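Local coordinates for protein fiber (Murine adenovirus 2, PDB 5NBH) that probably mediates attachment of the virus to its host cell, its trimeric distal fibre domain, which ends in the head, being able to bind N-acetylglucosamine, at residues 127-135 against 218-226; 167-175 against 202-210. All blocks are in the same frame, centred on the assembly; numbering follows the deposited sequence. Where two conformers were deposited one is given.

Contact 1. Residues 127-135 against 218-226; sequences TNATGTQTW and SGCKPIFQM
The carbonyl O of Thr127 meets Pro222 CD at 3.4 Å where two loops of the beta-sandwich fibre head run side by side, one between strands 116-125 and 131-140, the other between strands 208-217 and 223-231. Asn128 brings an amide able to give and take: its CG stands anti to the carbonyl carbon (chi1 -65°), and ND2 donates to Gly219 O at 2.9 Å, in the carbonyl plane and on a lone pair, with Gly219 O near the amide's own plane as well. OD1 takes a weak bond from Lys221 NZ, whose stronger partner is Glu188; a water accepts from ND2 and, weakly, from NZ. The firm bond to Gly219 O, helped by the weak one at OD1, probably sets the turn of the amide. Ala129 joins through its backbone, N donating to Cys220 O at 3.0 Å from well above the carbonyl plane. Gly219 N then gives two weak bonds, to Ala129 O and to Thr130 OG1; its backbone angles (phi 91°) suit a residue without a CB. Thr130 belongs to the N-acetylglucosamine site, as do Thr132 and Gln133. Gln133 points its CB toward the other loop, and the end of its side chain passes obliquely by Pro222 CB and CG. Trp135, whose NE1 bonds to Ser215, completes the apolar end: Pro222 CG sits at the indole edge, 3.8 Å from CZ2, while Phe224 turns its own ring edge toward NE1.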
ATOM      1  N   THR A 127     -26.649 -10.017  10.256  1.00 19.33           N
ATOM      2  CA  THR A 127     -27.287 -10.811  11.291  1.00 20.92           C
ATOM      3  C   THR A 127     -26.357 -11.049  12.459  1.00 19.98           C
ATOM      4  O   THR A 127     -25.216 -11.527  12.295  1.00 21.46           O
ATOM      5  CB  THR A 127     -27.753 -12.179  10.692  1.00 20.45           C
ATOM      6  OG1 THR A 127     -28.587 -11.956   9.556  1.00 20.34           O
ATOM      7  CG2 THR A 127     -28.535 -12.979  11.717  1.00 20.79           C
ATOM      8  N   ASN A 128     -26.842 -10.761  13.667  1.00 20.26           N
ATOM      9  CA  ASN A 128     -26.084 -11.118  14.869  1.00 20.60           C
ATOM     10  C   ASN A 128     -25.822 -12.610  14.907  1.00 20.21           C
ATOM     11  O   ASN A 128     -26.702 -13.404  14.595  1.00 19.09           O
ATOM     12  CB  ASN A 128     -26.811 -10.713  16.132  1.00 23.54           C
ATOM     13  CG  ASN A 128     -26.940  -9.217  16.255  1.00 26.29           C
ATOM     14  OD1 ASN A 128     -27.772  -8.610  15.593  1.00 32.07           O
ATOM     15  ND2 ASN A 128     -26.111  -8.616  17.091  1.00 31.31           N
ATOM     16  N   ALA A 129     -24.616 -12.989  15.298  1.00 19.84           N
ATOM     17  CA  ALA A 129     -24.232 -14.387  15.281  1.00 19.59           C
ATOM     18  C   ALA A 129     -23.198 -14.689  16.326  1.00 19.04           C
ATOM     19  O   ALA A 129     -22.378 -13.834  16.690  1.00 16.20           O
ATOM     20  CB  ALA A 129     -23.707 -14.769  13.912  1.00 19.85           C
ATOM     21  N   THR A 130     -23.259 -15.926  16.821  1.00 18.52           N
ATOM     22  CA  THR A 130     -22.282 -16.460  17.711  1.00 19.52           C
ATOM     23  C   THR A 130     -21.749 -17.718  17.027  1.00 20.46           C
ATOM     24  O   THR A 130     -22.490 -18.703  16.814  1.00 21.57           O
ATOM     25  CB  THR A 130     -22.897 -16.784  19.090  1.00 21.99           C
ATOM     26  OG1 THR A 130     -23.392 -15.566  19.661  1.00 23.70           O
ATOM     27  CG2 THR A 130     -21.873 -17.382  20.010  1.00 22.63           C
ATOM     28  N   GLY A 131     -20.477 -17.669  16.667  1.00 18.24           N
ATOM     29  CA  GLY A 131     -19.840 -18.745  15.944  1.00 18.11           C
ATOM     30  C   GLY A 131     -18.892 -18.174  14.914  1.00 17.17           C
ATOM     31  O   GLY A 131     -18.434 -17.062  15.066  1.00 16.50           O
ATOM     32  N   THR A 132     -18.589 -18.961  13.893  1.00 16.35           N
ATOM     33  CA  THR A 132     -17.596 -18.573  12.886  1.00 16.38           C
ATOM     34  C   THR A 132     -18.279 -18.527  11.538  1.00 17.05           C
ATOM     35  O   THR A 132     -18.909 -19.521  11.151  1.00 19.44           O
ATOM     36  CB  THR A 132     -16.416 -19.535  12.872  1.00 16.34           C
ATOM     37  OG1 THR A 132     -15.735 -19.454  14.140  1.00 17.35           O
ATOM     38  CG2 THR A 132     -15.431 -19.197  11.735  1.00 16.40           C
ATOM     39  N   GLN A 133     -18.173 -17.393  10.828  1.00 14.29           N
ATOM     40  CA  GLN A 133     -18.792 -17.248   9.492  1.00 14.21           C
ATOM     41  C   GLN A 133     -17.740 -17.493   8.422  1.00 14.62           C
ATOM     42  O   GLN A 133     -16.574 -17.149   8.617  1.00 13.12           O
ATOM     43  CB  GLN A 133     -19.398 -15.847   9.251  1.00 14.83           C
ATOM     44  CG  GLN A 133     -20.421 -15.421  10.291  1.00 15.33           C
ATOM     45  CD  GLN A 133     -19.785 -14.896  11.571  1.00 15.89           C
ATOM     46  OE1 GLN A 133     -18.831 -14.129  11.525  1.00 14.70           O
ATOM     47  NE2 GLN A 133     -20.335 -15.281  12.721  1.00 16.19           N
ATOM     48  N   THR A 134     -18.159 -18.049   7.291  1.00 13.59           N
ATOM     49  CA  THR A 134     -17.257 -18.346   6.191  1.00 13.89           C
ATOM     50  C   THR A 134     -17.688 -17.521   5.010  1.00 13.00           C
ATOM     51  O   THR A 134     -18.820 -17.648   4.543  1.00 13.67           O
ATOM     52  CB  THR A 134     -17.239 -19.865   5.825  1.00 14.62           C
ATOM     53  OG1 THR A 134     -16.738 -20.635   6.922  1.00 17.22           O
ATOM     54  CG2 THR A 134     -16.308 -20.107   4.669  1.00 14.75           C
ATOM     55  N   TRP A 135     -16.783 -16.647   4.537  1.00 12.36           N
ATOM     56  CA  TRP A 135     -17.033 -15.771   3.412  1.00 12.04           C
ATOM     57  C   TRP A 135     -16.087 -16.251   2.328  1.00 12.98           C
ATOM     58  O   TRP A 135     -14.866 -16.238   2.541  1.00 14.18           O
ATOM     59  CB  TRP A 135     -16.753 -14.306   3.762  1.00 12.19           C
ATOM     60  CG  TRP A 135     -17.378 -13.863   5.072  1.00 11.73           C
ATOM     61  CD1 TRP A 135     -16.719 -13.629   6.236  1.00 11.98           C
ATOM     62  CD2 TRP A 135     -18.779 -13.681   5.358  1.00 11.82           C
ATOM     63  NE1 TRP A 135     -17.601 -13.289   7.216  1.00 12.27           N
ATOM     64  CE2 TRP A 135     -18.877 -13.305   6.704  1.00 11.90           C
ATOM     65  CE3 TRP A 135     -19.956 -13.788   4.597  1.00 12.30           C
ATOM     66  CZ2 TRP A 135     -20.102 -13.030   7.316  1.00 12.36           C
ATOM     67  CZ3 TRP A 135     -21.194 -13.530   5.217  1.00 12.86           C
ATOM     68  CH2 TRP A 135     -21.259 -13.159   6.548  1.00 12.02           C
ATOM     69  N   SER A 218     -19.080 -13.301  18.842  1.00 19.98           N
ATOM     70  CA  SER A 218     -19.919 -13.671  19.987  1.00 24.19           C
ATOM     71  C   SER A 218     -20.997 -12.615  20.156  1.00 25.82           C
ATOM     72  O   SER A 218     -20.722 -11.512  20.636  1.00 31.76           O
ATOM     73  CB  SER A 218     -19.098 -13.744  21.267  1.00 26.33           C
ATOM     74  OG  SER A 218     -17.893 -14.434  21.047  1.00 33.08           O
ATOM     75  N   GLY A 219     -22.200 -12.904  19.685  1.00 25.52           N
ATOM     76  CA  GLY A 219     -23.329 -12.043  19.942  1.00 27.25           C
ATOM     77  C   GLY A 219     -23.588 -10.967  18.913  1.00 27.19           C
ATOM     78  O   GLY A 219     -24.736 -10.562  18.738  1.00 34.58           O
ATOM     79  N   CYS A 220     -22.557 -10.557  18.187  1.00 21.84           N
ATOM     80  CA  CYS A 220     -22.612  -9.393  17.324  1.00 20.86           C
ATOM     81  C   CYS A 220     -22.687  -9.745  15.852  1.00 18.68           C
ATOM     82  O   CYS A 220     -22.449 -10.876  15.428  1.00 17.48           O
ATOM     83  CB  CYS A 220     -21.406  -8.473  17.595  1.00 20.52           C
ATOM     84  SG  CYS A 220     -19.777  -9.217  17.387  1.00 23.89           S
ATOM     85  N   LYS A 221     -23.029  -8.735  15.083  1.00 18.65           N
ATOM     86  CA  LYS A 221     -22.981  -8.795  13.630  1.00 18.51           C
ATOM     87  C   LYS A 221     -21.526  -8.770  13.193  1.00 17.54           C
ATOM     88  O   LYS A 221     -20.747  -8.029  13.743  1.00 16.97           O
ATOM     89  CB  LYS A 221     -23.687  -7.594  13.028  1.00 21.22           C
ATOM     90  CG  LYS A 221     -25.167  -7.500  13.369  1.00 22.74           C
ATOM     91  CD  LYS A 221     -25.813  -6.381  12.587  1.00 25.09           C
ATOM     92  CE  LYS A 221     -27.307  -6.301  12.823  1.00 28.14           C
ATOM     93  NZ  LYS A 221     -27.629  -5.562  14.056  1.00 32.49           N
ATOM     94  N   PRO A 222     -21.174  -9.547  12.166  1.00 17.20           N
ATOM     95  CA  PRO A 222     -19.809  -9.487  11.636  1.00 16.32           C
ATOM     96  C   PRO A 222     -19.650  -8.241  10.760  1.00 15.37           C
ATOM     97  O   PRO A 222     -20.049  -8.223   9.612  1.00 15.01           O
ATOM     98  CB  PRO A 222     -19.648 -10.819  10.888  1.00 16.61           C
ATOM     99  CG  PRO A 222     -21.048 -11.220  10.533  1.00 18.21           C
ATOM    100  CD  PRO A 222     -21.971 -10.634  11.569  1.00 18.02           C
ATOM    101  N   ILE A 223     -19.148  -7.180  11.371  1.00 14.31           N
ATOM    102  CA  ILE A 223     -18.975  -5.902  10.721  1.00 14.53           C
ATOM    103  C   ILE A 223     -17.560  -5.457  11.057  1.00 14.64           C
ATOM    104  O   ILE A 223     -17.297  -5.085  12.183  1.00 14.38           O
ATOM    105  CB  ILE A 223     -19.980  -4.853  11.233  1.00 14.52           C
ATOM    106  CG1 ILE A 223     -21.396  -5.317  10.945  1.00 14.60           C
ATOM    107  CG2 ILE A 223     -19.702  -3.501  10.583  1.00 15.27           C
ATOM    108  CD1 ILE A 223     -22.478  -4.344  11.394  1.00 14.66           C
ATOM    109  N   PHE A 224     -16.662  -5.559  10.083  1.00 14.04           N
ATOM    110  CA  PHE A 224     -15.234  -5.359  10.289  1.00 14.63           C
ATOM    111  C   PHE A 224     -14.506  -5.035   8.992  1.00 14.90           C
ATOM    112  O   PHE A 224     -15.060  -5.296   7.938  1.00 13.89           O
ATOM    113  CB  PHE A 224     -14.608  -6.613  10.899  1.00 14.98           C
ATOM    114  CG  PHE A 224     -14.724  -7.835  10.046  1.00 15.09           C
ATOM    115  CD1 PHE A 224     -15.845  -8.659  10.126  1.00 15.85           C
ATOM    116  CD2 PHE A 224     -13.710  -8.192   9.184  1.00 15.29           C
ATOM    117  CE1 PHE A 224     -15.941  -9.813   9.353  1.00 15.02           C
ATOM    118  CE2 PHE A 224     -13.807  -9.337   8.409  1.00 14.86           C
ATOM    119  CZ  PHE A 224     -14.926 -10.140   8.482  1.00 15.26           C
ATOM    120  N   GLN A 225     -13.283  -4.486   9.096  1.00 14.90           N
ATOM    121  CA  GLN A 225     -12.352  -4.296   7.968  1.00 16.15           C
ATOM    122  C   GLN A 225     -11.096  -5.109   8.291  1.00 14.96           C
ATOM    123  O   GLN A 225     -10.683  -5.217   9.454  1.00 15.11           O
ATOM    124  CB  GLN A 225     -11.952  -2.795   7.718  1.00 18.55           C
ATOM    125  CG  GLN A 225     -11.010  -2.557   6.501  1.00 21.19           C
ATOM    126  CD  GLN A 225     -10.630  -1.083   6.167  1.00 24.79           C
ATOM    127  OE1 GLN A 225      -9.495  -0.663   6.409  1.00 26.41           O
ATOM    128  NE2 GLN A 225     -11.520  -0.367   5.498  1.00 25.83           N
ATOM    129  N   MET A 226     -10.525  -5.741   7.282  1.00 14.98           N
ATOM    130  CA  MET A 226      -9.204  -6.343   7.438  0.50 15.48           C
ATOM    131  C   MET A 226      -8.442  -6.417   6.142  1.00 14.21           C
ATOM    132  O   MET A 226      -9.004  -6.353   5.078  1.00 12.40           O
ATOM    133  CB  MET A 226      -9.224  -7.704   8.129  0.50 18.57           C
ATOM    134  CG  MET A 226      -9.964  -8.854   7.488  0.50 19.42           C
ATOM    135  SD  MET A 226      -8.989 -10.321   7.909  0.50 24.65           S
ATOM    136  CE  MET A 226      -7.609  -9.840   6.878  0.50 20.24           C
TER
HETATM  137  O   HOH W   1     -26.545  -5.678  17.318  1.00 40.39           O

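Contact 2. Residues 167-175 against 202-210; sequences FILPTSDKS and LTYRLGNFY
Tyr204 and Pro170 share the hydrogen bond of this contact, in which a loop lies over a beta hairpin closed by the type I' turn from Arg205 to Asn208. Tyr204 OH donates to Pro170 O at 2.6 Å, tilted 20° from the carbonyl plane; a long phenol suits the place, carrying a donor from the strand to the loop backbone. Two CH-pi contacts accompany it. Ser172 CB sits over the centre of the Tyr204 ring, 3.6 Å from the centroid, a small residue that lets the loop come close. Pro170 CD lies over the Phe209 face, 3.5 Å from the centroid, the stiff proline ring bringing its CD–CG side obliquely onto the aromatic face. Phe209 presents that face with its CG anti to the backbone N (chi1 166°). Apolar contacts fill the flanks: Leu169 CD2 reaches Phe209 CB at 3.8 Å, and Pro170 CG meets Leu202 CD2. Lys174, bent at chi2 and chi4, brings CE across Tyr204 CB, at about a right angle to the tyrosine side chain, while NZ returns to Ser172 O at 2.9 Å. An ST turn at Thr171 and an Asx turn at Asp173 shape the outer loop. Around this, Tyr230 of strand 223-231 packs on Pro170, Leu202 and Phe209, while Phe139 of strand 131-140 meets the Phe209 ring.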
ATOM      1  N   PHE A 167      -3.414 -10.325 -12.530  1.00 12.76           N
ATOM      2  CA  PHE A 167      -2.415  -9.856 -11.599  1.00 12.31           C
ATOM      3  C   PHE A 167      -2.745 -10.168 -10.109  1.00 12.04           C
ATOM      4  O   PHE A 167      -1.894  -9.970  -9.264  1.00 11.68           O
ATOM      5  CB  PHE A 167      -2.158  -8.337 -11.804  1.00 11.84           C
ATOM      6  CG  PHE A 167      -3.367  -7.467 -11.623  1.00 11.76           C
ATOM      7  CD1 PHE A 167      -3.821  -7.120 -10.356  1.00 11.38           C
ATOM      8  CD2 PHE A 167      -4.066  -6.989 -12.709  1.00 11.98           C
ATOM      9  CE1 PHE A 167      -4.916  -6.303 -10.198  1.00 11.83           C
ATOM     10  CE2 PHE A 167      -5.190  -6.193 -12.558  1.00 12.16           C
ATOM     11  CZ  PHE A 167      -5.603  -5.831 -11.300  1.00 12.55           C
ATOM     12  N   ILE A 168      -3.962 -10.662  -9.819  1.00 12.09           N
ATOM     13  CA  ILE A 168      -4.325 -11.083  -8.445  1.00 12.52           C
ATOM     14  C   ILE A 168      -3.981 -12.543  -8.132  1.00 13.06           C
ATOM     15  O   ILE A 168      -4.036 -12.919  -6.990  1.00 12.06           O
ATOM     16  CB  ILE A 168      -5.819 -10.887  -8.130  1.00 13.33           C
ATOM     17  CG1 ILE A 168      -6.694 -11.870  -8.965  1.00 14.41           C
ATOM     18  CG2 ILE A 168      -6.184  -9.416  -8.220  1.00 14.41           C
ATOM     19  CD1 ILE A 168      -8.100 -12.050  -8.504  1.00 14.65           C
ATOM     20  N   LEU A 169      -3.594 -13.343  -9.142  1.00 13.14           N
ATOM     21  CA  LEU A 169      -3.474 -14.791  -8.975  1.00 13.48           C
ATOM     22  C   LEU A 169      -2.186 -15.188  -8.317  1.00 13.14           C
ATOM     23  O   LEU A 169      -1.109 -14.834  -8.811  1.00 12.40           O
ATOM     24  CB  LEU A 169      -3.595 -15.498 -10.328  1.00 14.22           C
ATOM     25  CG  LEU A 169      -4.963 -15.371 -10.999  1.00 14.30           C
ATOM     26  CD1 LEU A 169      -4.864 -15.819 -12.436  1.00 15.35           C
ATOM     27  CD2 LEU A 169      -6.065 -16.164 -10.298  1.00 13.76           C
ATOM     28  N   PRO A 170      -2.253 -15.905  -7.172  1.00 13.13           N
ATOM     29  CA  PRO A 170      -1.071 -16.437  -6.544  1.00 14.02           C
ATOM     30  C   PRO A 170      -0.682 -17.826  -7.088  1.00 15.61           C
ATOM     31  O   PRO A 170      -1.345 -18.324  -7.974  1.00 16.17           O
ATOM     32  CB  PRO A 170      -1.520 -16.556  -5.091  1.00 14.32           C
ATOM     33  CG  PRO A 170      -2.928 -16.997  -5.211  1.00 13.87           C
ATOM     34  CD  PRO A 170      -3.470 -16.351  -6.455  1.00 14.15           C
ATOM     35  N   THR A 171       0.401 -18.398  -6.571  1.00 17.08           N
ATOM     36  CA  THR A 171       0.875 -19.697  -7.057  1.00 19.09           C
ATOM     37  C   THR A 171      -0.235 -20.743  -6.844  1.00 18.80           C
ATOM     38  O   THR A 171      -0.870 -20.785  -5.769  1.00 17.25           O
ATOM     39  CB  THR A 171       2.208 -20.156  -6.406  1.00 20.22           C
ATOM     40  OG1 THR A 171       2.534 -21.470  -6.888  1.00 23.68           O
ATOM     41  CG2 THR A 171       2.118 -20.225  -4.895  1.00 20.89           C
ATOM     42  N   SER A 172      -0.475 -21.552  -7.879  1.00 21.23           N
ATOM     43  CA  SER A 172      -1.419 -22.679  -7.804  1.00 22.20           C
ATOM     44  C   SER A 172      -0.757 -23.994  -7.410  1.00 24.57           C
ATOM     45  O   SER A 172      -1.410 -25.048  -7.505  1.00 25.17           O
ATOM     46  CB  SER A 172      -2.118 -22.868  -9.150  1.00 23.64           C
ATOM     47  OG  SER A 172      -1.149 -23.220 -10.143  1.00 22.91           O
ATOM     48  N   ASP A 173       0.505 -23.947  -6.983  1.00 25.28           N
ATOM     49  CA  ASP A 173       1.194 -25.117  -6.427  1.00 28.70           C
ATOM     50  C   ASP A 173       0.381 -25.668  -5.247  1.00 28.65           C
ATOM     51  O   ASP A 173       0.203 -24.994  -4.248  1.00 25.41           O
ATOM     52  CB  ASP A 173       2.599 -24.718  -5.970  1.00 30.55           C
ATOM     53  CG  ASP A 173       3.407 -25.885  -5.423  1.00 31.62           C
ATOM     54  OD1 ASP A 173       2.821 -26.934  -5.034  1.00 32.17           O
ATOM     55  OD2 ASP A 173       4.641 -25.721  -5.364  1.00 32.49           O
ATOM     56  N   LYS A 174      -0.115 -26.893  -5.388  1.00 29.73           N
ATOM     57  CA  LYS A 174      -1.067 -27.456  -4.426  1.00 32.46           C
ATOM     58  C   LYS A 174      -0.418 -27.870  -3.104  1.00 32.36           C
ATOM     59  O   LYS A 174      -1.141 -28.175  -2.142  1.00 34.84           O
ATOM     60  CB  LYS A 174      -1.847 -28.632  -5.058  1.00 35.41           C
ATOM     61  CG  LYS A 174      -2.670 -28.266  -6.296  1.00 37.13           C
ATOM     62  CD  LYS A 174      -3.818 -27.292  -6.015  1.00 39.21           C
ATOM     63  CE  LYS A 174      -4.641 -27.011  -7.275  1.00 40.48           C
ATOM     64  NZ  LYS A 174      -3.826 -26.323  -8.337  1.00 40.98           N
ATOM     65  N   SER A 175       0.923 -27.862  -3.048  1.00 29.86           N
ATOM     66  CA  SER A 175       1.661 -27.964  -1.786  1.00 29.66           C
ATOM     67  C   SER A 175       1.806 -26.612  -1.041  1.00 29.23           C
ATOM     68  O   SER A 175       2.401 -26.580   0.041  1.00 26.08           O
ATOM     69  CB  SER A 175       3.067 -28.531  -2.015  1.00 30.55           C
ATOM     70  OG  SER A 175       3.934 -27.535  -2.527  1.00 32.35           O
ATOM     71  N   LEU A 202      -5.784 -18.742   0.994  1.00 10.57           N
ATOM     72  CA  LEU A 202      -5.755 -18.728  -0.466  1.00 10.81           C
ATOM     73  C   LEU A 202      -5.576 -20.152  -0.963  1.00 10.75           C
ATOM     74  O   LEU A 202      -4.624 -20.823  -0.572  1.00 11.09           O
ATOM     75  CB  LEU A 202      -4.569 -17.915  -0.973  1.00 11.78           C
ATOM     76  CG  LEU A 202      -4.780 -16.388  -1.018  1.00 13.28           C
ATOM     77  CD1 LEU A 202      -5.413 -15.764   0.200  1.00 14.06           C
ATOM     78  CD2 LEU A 202      -3.432 -15.749  -1.364  1.00 13.99           C
ATOM     79  N   THR A 203      -6.468 -20.595  -1.823  1.00 11.10           N
ATOM     80  CA  THR A 203      -6.351 -21.967  -2.403  1.00 11.85           C
ATOM     81  C   THR A 203      -6.798 -21.979  -3.849  1.00 11.74           C
ATOM     82  O   THR A 203      -7.450 -21.050  -4.293  1.00 11.70           O
ATOM     83  CB  THR A 203      -7.242 -22.961  -1.640  1.00 12.03           C
ATOM     84  OG1 THR A 203      -8.602 -22.531  -1.646  1.00 13.15           O
ATOM     85  CG2 THR A 203      -6.775 -23.094  -0.218  1.00 12.88           C
ATOM     86  N   TYR A 204      -6.481 -23.058  -4.561  1.00 11.75           N
ATOM     87  CA  TYR A 204      -7.146 -23.342  -5.813  1.00 12.30           C
ATOM     88  C   TYR A 204      -7.877 -24.695  -5.687  1.00 12.92           C
ATOM     89  O   TYR A 204      -7.334 -25.660  -5.125  1.00 13.69           O
ATOM     90  CB  TYR A 204      -6.190 -23.459  -6.966  1.00 12.56           C
ATOM     91  CG  TYR A 204      -5.547 -22.181  -7.478  1.00 13.37           C
ATOM     92  CD1 TYR A 204      -4.495 -21.585  -6.781  1.00 14.11           C
ATOM     93  CD2 TYR A 204      -5.981 -21.590  -8.665  1.00 13.95           C
ATOM     94  CE1 TYR A 204      -3.907 -20.411  -7.244  1.00 14.92           C
ATOM     95  CE2 TYR A 204      -5.360 -20.439  -9.164  1.00 15.19           C
ATOM     96  CZ  TYR A 204      -4.326 -19.873  -8.455  1.00 15.26           C
ATOM     97  OH  TYR A 204      -3.703 -18.747  -8.951  1.00 16.85           O
ATOM     98  N   ARG A 205      -9.067 -24.726  -6.235  1.00 13.69           N
ATOM     99  CA  ARG A 205      -9.763 -26.001  -6.482  1.00 15.48           C
ATOM    100  C   ARG A 205     -10.701 -25.886  -7.650  1.00 15.10           C
ATOM    101  O   ARG A 205     -11.211 -24.814  -7.941  1.00 14.01           O
ATOM    102  CB  ARG A 205     -10.493 -26.462  -5.233  1.00 15.67           C
ATOM    103  CG  ARG A 205     -11.715 -25.658  -4.798  1.00 16.29           C
ATOM    104  CD  ARG A 205     -12.420 -26.427  -3.677  1.00 16.38           C
ATOM    105  NE  ARG A 205     -13.671 -25.797  -3.281  1.00 16.99           N
ATOM    106  CZ  ARG A 205     -13.789 -24.774  -2.420  1.00 19.14           C
ATOM    107  NH1 ARG A 205     -12.727 -24.246  -1.823  1.00 19.22           N
ATOM    108  NH2 ARG A 205     -14.994 -24.279  -2.137  1.00 19.38           N
ATOM    109  N   LEU A 206     -10.913 -27.007  -8.351  1.00 15.77           N
ATOM    110  CA  LEU A 206     -11.860 -27.035  -9.454  1.00 16.79           C
ATOM    111  C   LEU A 206     -11.469 -26.039 -10.581  1.00 16.08           C
ATOM    112  O   LEU A 206     -12.326 -25.566 -11.298  1.00 18.34           O
ATOM    113  CB  LEU A 206     -13.266 -26.787  -8.928  1.00 18.21           C
ATOM    114  CG  LEU A 206     -13.684 -27.656  -7.708  1.00 20.50           C
ATOM    115  CD1 LEU A 206     -15.142 -27.413  -7.363  1.00 22.54           C
ATOM    116  CD2 LEU A 206     -13.418 -29.148  -7.911  1.00 21.43           C
ATOM    117  N   GLY A 207     -10.173 -25.757 -10.695  1.00 16.23           N
ATOM    118  CA  GLY A 207      -9.605 -24.843 -11.690  1.00 17.16           C
ATOM    119  C   GLY A 207      -9.648 -23.361 -11.307  1.00 18.09           C
ATOM    120  O   GLY A 207      -9.234 -22.515 -12.109  1.00 17.02           O
ATOM    121  N   ASN A 208     -10.179 -23.043 -10.122  1.00 16.15           N
ATOM    122  CA  ASN A 208     -10.457 -21.644  -9.734  1.00 15.24           C
ATOM    123  C   ASN A 208      -9.719 -21.260  -8.435  1.00 14.09           C
ATOM    124  O   ASN A 208      -9.280 -22.108  -7.674  1.00 13.45           O
ATOM    125  CB  ASN A 208     -11.936 -21.392  -9.609  1.00 15.73           C
ATOM    126  CG  ASN A 208     -12.635 -21.311 -10.952  1.00 17.39           C
ATOM    127  OD1 ASN A 208     -12.011 -20.995 -11.990  1.00 18.09           O
ATOM    128  ND2 ASN A 208     -13.901 -21.633 -10.950  1.00 17.59           N
ATOM    129  N   PHE A 209      -9.533 -19.950  -8.254  1.00 12.78           N
ATOM    130  CA  PHE A 209      -8.798 -19.364  -7.114  1.00 12.27           C
ATOM    131  C   PHE A 209      -9.819 -18.916  -6.087  1.00 10.81           C
ATOM    132  O   PHE A 209     -10.760 -18.256  -6.439  1.00 11.50           O
ATOM    133  CB  PHE A 209      -7.983 -18.152  -7.636  1.00 12.40           C
ATOM    134  CG  PHE A 209      -7.437 -17.249  -6.559  1.00 12.76           C
ATOM    135  CD1 PHE A 209      -6.766 -17.766  -5.475  1.00 13.55           C
ATOM    136  CD2 PHE A 209      -7.521 -15.861  -6.688  1.00 14.07           C
ATOM    137  CE1 PHE A 209      -6.241 -16.947  -4.504  1.00 13.49           C
ATOM    138  CE2 PHE A 209      -6.981 -15.020  -5.730  1.00 12.90           C
ATOM    139  CZ  PHE A 209      -6.346 -15.557  -4.640  1.00 12.95           C
ATOM    140  N   TYR A 210      -9.635 -19.343  -4.837  1.00 11.00           N
ATOM    141  CA  TYR A 210     -10.476 -19.018  -3.719  1.00 11.31           C
ATOM    142  C   TYR A 210      -9.718 -18.233  -2.649  1.00 10.41           C
ATOM    143  O   TYR A 210      -8.614 -18.596  -2.242  1.00 10.43           O
ATOM    144  CB  TYR A 210     -11.011 -20.281  -3.053  1.00 12.40           C
ATOM    145  CG  TYR A 210     -11.986 -21.087  -3.882  1.00 14.18           C
ATOM    146  CD1 TYR A 210     -11.551 -21.796  -5.018  1.00 15.43           C
ATOM    147  CD2 TYR A 210     -13.304 -21.183  -3.512  1.00 16.95           C
ATOM    148  CE1 TYR A 210     -12.436 -22.522  -5.784  1.00 16.95           C
ATOM    149  CE2 TYR A 210     -14.215 -21.944  -4.265  1.00 18.49           C
ATOM    150  CZ  TYR A 210     -13.769 -22.612  -5.401  1.00 18.08           C
ATOM    151  OH  TYR A 210     -14.655 -23.381  -6.130  1.00 20.63           O
TER

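Contacts 1 and 2 have centres 26 Å apart and do not touch, their nearest atoms being about 8 Å from each other. Along the chain, contact 2 is nested inside the loop closed by contact 1. They share an antiparallel sheet: strand 131-140 leads away from contact 1, and its neighbour 208-217 starts in contact 2 and runs back to the loop that contact 1 holds. Contact 1 forms part of the N-acetylglucosamine site, which holds no sugar in this chain; the side chain of Gln133 lies about 4 Å from that of Asn97, and the side chain of Ala129 is about 4 Å from that of Glu102. Contact 2 lies away from that site.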